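Local coordinates for ZT_dimer domain-containing protein (Thermotoga maritima, PDB 6VDA), which probably moves divalent metal ions such as zinc across the membrane as a cation diffusion facilitator, this chain being its metal-binding C-terminal domain, at residues A[40-45]-A[76-81]. Numbering follows the deposited sequence.
Sequences YFIEMD and EDVTIH. With ZN (zinc ion), chain B.
The imidazole of H81 meets two acidic side chains of the neighbouring strand at its edge, near the ring plane. H81 ND1 gives a bent hydrogen bond to D45 OD1, 3.2 Å long with an N-H...O angle of 140°. The carboxylate of D45 stands almost perpendicular to the ring. E43 OE1 comes to the same ring edge, 3.0 Å from H81 CE1. The E43 chain is extended (chi1 168°, and straight beyond CG), which makes its carboxylate stand out from the sheet beside the H81 ring. E43 OE2 forms a salt bridge with R34 on strand 26-36. The second flat group is the F41 ring. E76 CB lies over one face, offset toward the rim, in a CH-pi contact 4.0 Å from the ring centroid. E76 CG touches F41 CZ at the rim.

Strands 39-48 and 75-84 run parallel, joined by helix 54-71 in a beta-alpha-beta unit of the C-terminal domain. Five backbone hydrogen bonds link the two segments. I42 N bonds to D77 O, and T79 N returns to I42 O. H81 N to M44 O, at 2.9 Å and 170°, is nearly straight. I42, M44, V78 and I80 form an apolar face of the sheet, covered by helices 6-19 and 54-71; E43, D45, T79 and H81 lie on the other. On the apolar face the bent M44 side chain lays CE 3.9 Å from V78 CG1 and CG beside I80 CG1. I42 CB packs on V78 CG2. D45 divides its carboxylate between two partners: while OD1 accepts the bond from H81 ND1, OD2 binds zinc at 2.2 Å, in a site completed by H29, E83 and E89.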
ATOM      1  N   TYR A  40      13.961  12.696   4.632  1.00109.87           N
ATOM      2  CA  TYR A  40      13.247  12.369   3.363  1.00108.02           C
ATOM      3  C   TYR A  40      12.294  11.173   3.546  1.00101.52           C
ATOM      4  O   TYR A  40      12.654  10.204   4.242  1.00 99.33           O
ATOM      5  CB  TYR A  40      14.240  12.014   2.250  1.00107.60           C
ATOM      6  CG  TYR A  40      14.951  13.184   1.621  1.00113.79           C
ATOM      7  CD1 TYR A  40      14.351  13.930   0.619  1.00115.17           C
ATOM      8  CD2 TYR A  40      16.234  13.538   2.012  1.00115.85           C
ATOM      9  CE1 TYR A  40      14.998  15.006   0.030  1.00118.98           C
ATOM     10  CE2 TYR A  40      16.896  14.609   1.432  1.00118.28           C
ATOM     11  CZ  TYR A  40      16.277  15.345   0.436  1.00119.65           C
ATOM     12  OH  TYR A  40      16.921  16.402  -0.141  1.00123.27           O
ATOM     13  N   PHE A  41      11.131  11.222   2.887  1.00 97.63           N
ATOM     14  CA  PHE A  41      10.086  10.162   2.892  1.00 95.55           C
ATOM     15  C   PHE A  41       9.974   9.541   1.495  1.00 87.82           C
ATOM     16  O   PHE A  41       9.746  10.268   0.514  1.00 89.12           O
ATOM     17  CB  PHE A  41       8.745  10.737   3.354  1.00 99.09           C
ATOM     18  CG  PHE A  41       8.729  11.185   4.792  1.00102.78           C
ATOM     19  CD1 PHE A  41       9.308  12.390   5.166  1.00107.14           C
ATOM     20  CD2 PHE A  41       8.140  10.401   5.775  1.00104.74           C
ATOM     21  CE1 PHE A  41       9.299  12.802   6.491  1.00109.06           C
ATOM     22  CE2 PHE A  41       8.129  10.814   7.098  1.00107.86           C
ATOM     23  CZ  PHE A  41       8.710  12.012   7.454  1.00109.98           C
ATOM     24  N   ILE A  42      10.116   8.219   1.413  1.00 85.05           N
ATOM     25  CA  ILE A  42      10.206   7.475   0.125  1.00 83.58           C
ATOM     26  C   ILE A  42       9.005   6.545  -0.012  1.00 81.58           C
ATOM     27  O   ILE A  42       8.715   5.784   0.931  1.00 79.26           O
ATOM     28  CB  ILE A  42      11.524   6.693   0.017  1.00 83.63           C
ATOM     29  CG1 ILE A  42      12.726   7.635   0.088  1.00 85.73           C
ATOM     30  CG2 ILE A  42      11.538   5.847  -1.251  1.00 83.58           C
ATOM     31  CD1 ILE A  42      14.017   6.919   0.340  1.00 90.11           C
ATOM     32  N   GLU A  43       8.376   6.594  -1.181  1.00 81.01           N
ATOM     33  CA  GLU A  43       7.233   5.732  -1.558  1.00 83.54           C
ATOM     34  C   GLU A  43       7.542   5.106  -2.919  1.00 79.40           C
ATOM     35  O   GLU A  43       8.209   5.766  -3.735  1.00 79.23           O
ATOM     36  CB  GLU A  43       5.976   6.592  -1.547  1.00 89.01           C
ATOM     37  CG  GLU A  43       4.770   5.949  -2.187  1.00 93.20           C
ATOM     38  CD  GLU A  43       3.513   6.753  -1.920  1.00 99.37           C
ATOM     39  OE1 GLU A  43       2.559   6.176  -1.368  1.00104.62           O
ATOM     40  OE2 GLU A  43       3.509   7.965  -2.237  1.00103.32           O
ATOM     41  N   MET A  44       7.109   3.867  -3.148  1.00 76.85           N
ATOM     42  CA  MET A  44       7.368   3.165  -4.427  1.00 71.92           C
ATOM     43  C   MET A  44       6.371   2.019  -4.617  1.00 73.76           C
ATOM     44  O   MET A  44       5.796   1.541  -3.621  1.00 75.59           O
ATOM     45  CB  MET A  44       8.802   2.626  -4.463  1.00 73.56           C
ATOM     46  CG  MET A  44       9.079   1.488  -3.493  1.00 74.36           C
ATOM     47  SD  MET A  44      10.839   1.035  -3.467  1.00 80.38           S
ATOM     48  CE  MET A  44      11.522   2.348  -2.461  1.00 80.28           C
ATOM     49  N   ASP A  45       6.171   1.612  -5.868  1.00 73.19           N
ATOM     50  CA  ASP A  45       5.515   0.333  -6.230  1.00 73.15           C
ATOM     51  C   ASP A  45       6.618  -0.636  -6.644  1.00 71.33           C
ATOM     52  O   ASP A  45       7.557  -0.178  -7.307  1.00 70.52           O
ATOM     53  CB  ASP A  45       4.505   0.519  -7.361  1.00 75.43           C
ATOM     54  CG  ASP A  45       3.315   1.375  -6.966  1.00 75.51           C
ATOM     55  OD1 ASP A  45       3.324   1.880  -5.840  1.00 76.51           O
ATOM     56  OD2 ASP A  45       2.391   1.514  -7.788  1.00 76.45           O
ATOM     57  N   GLU A  76      13.662   9.020   6.551  1.00 95.33           N
ATOM     58  CA  GLU A  76      12.841   8.923   7.789  1.00 99.09           C
ATOM     59  C   GLU A  76      11.930   7.688   7.699  1.00 97.99           C
ATOM     60  O   GLU A  76      11.810   6.982   8.718  1.00101.33           O
ATOM     61  CB  GLU A  76      12.050  10.221   7.982  1.00102.90           C
ATOM     62  CG  GLU A  76      11.193  10.249   9.237  1.00108.45           C
ATOM     63  CD  GLU A  76      11.948  10.264  10.557  1.00113.02           C
ATOM     64  OE1 GLU A  76      13.085  10.784  10.592  1.00116.90           O
ATOM     65  OE2 GLU A  76      11.393   9.757  11.551  1.00115.30           O
ATOM     66  N   ASP A  77      11.313   7.430   6.537  1.00 92.24           N
ATOM     67  CA  ASP A  77      10.454   6.232   6.323  1.00 89.62           C
ATOM     68  C   ASP A  77      10.381   5.848   4.835  1.00 86.93           C
ATOM     69  O   ASP A  77      10.689   6.693   3.964  1.00 84.70           O
ATOM     70  CB  ASP A  77       9.050   6.450   6.891  1.00 91.28           C
ATOM     71  CG  ASP A  77       8.382   5.172   7.365  1.00 91.49           C
ATOM     72  OD1 ASP A  77       8.838   4.082   6.960  1.00 88.05           O
ATOM     73  OD2 ASP A  77       7.415   5.274   8.144  1.00 96.81           O
ATOM     74  N   VAL A  78       9.990   4.599   4.569  1.00 80.28           N
ATOM     75  CA  VAL A  78       9.843   4.023   3.204  1.00 79.77           C
ATOM     76  C   VAL A  78       8.603   3.144   3.196  1.00 79.66           C
ATOM     77  O   VAL A  78       8.587   2.176   3.967  1.00 79.70           O
ATOM     78  CB  VAL A  78      11.072   3.198   2.785  1.00 79.71           C
ATOM     79  CG1 VAL A  78      10.904   2.649   1.374  1.00 77.16           C
ATOM     80  CG2 VAL A  78      12.361   3.995   2.928  1.00 80.72           C
ATOM     81  N   THR A  79       7.626   3.474   2.351  1.00 83.33           N
ATOM     82  CA  THR A  79       6.390   2.680   2.132  1.00 83.16           C
ATOM     83  C   THR A  79       6.451   2.079   0.725  1.00 81.25           C
ATOM     84  O   THR A  79       6.737   2.836  -0.243  1.00 78.62           O
ATOM     85  CB  THR A  79       5.124   3.518   2.358  1.00 88.46           C
ATOM     86  OG1 THR A  79       5.059   4.510   1.334  1.00 92.65           O
ATOM     87  CG2 THR A  79       5.089   4.184   3.716  1.00 90.51           C
ATOM     88  N   ILE A  80       6.183   0.772   0.640  1.00 75.78           N
ATOM     89  CA  ILE A  80       6.329  -0.064  -0.581  1.00 75.77           C
ATOM     90  C   ILE A  80       4.998  -0.758  -0.854  1.00 74.68           C
ATOM     91  O   ILE A  80       4.591  -1.572  -0.027  1.00 78.32           O
ATOM     92  CB  ILE A  80       7.461  -1.089  -0.397  1.00 74.42           C
ATOM     93  CG1 ILE A  80       8.759  -0.409   0.036  1.00 76.97           C
ATOM     94  CG2 ILE A  80       7.645  -1.912  -1.663  1.00 74.69           C
ATOM     95  CD1 ILE A  80       9.836  -1.371   0.460  1.00 79.61           C
ATOM     96  N   HIS A  81       4.381  -0.460  -1.993  1.00 75.22           N
ATOM     97  CA  HIS A  81       3.170  -1.144  -2.512  1.00 76.45           C
ATOM     98  C   HIS A  81       3.619  -2.343  -3.354  1.00 76.01           C
ATOM     99  O   HIS A  81       4.592  -2.196  -4.132  1.00 77.25           O
ATOM    100  CB  HIS A  81       2.300  -0.124  -3.249  1.00 80.86           C
ATOM    101  CG  HIS A  81       2.069   1.105  -2.433  1.00 88.62           C
ATOM    102  ND1 HIS A  81       2.592   2.342  -2.786  1.00 92.03           N
ATOM    103  CD2 HIS A  81       1.432   1.281  -1.250  1.00 90.23           C
ATOM    104  CE1 HIS A  81       2.251   3.232  -1.878  1.00 92.13           C
ATOM    105  NE2 HIS A  81       1.542   2.605  -0.921  1.00 93.85           N
TER
HETATM  106 ZN    ZN B 401       2.106   0.222  -9.535  1.00 88.32          ZN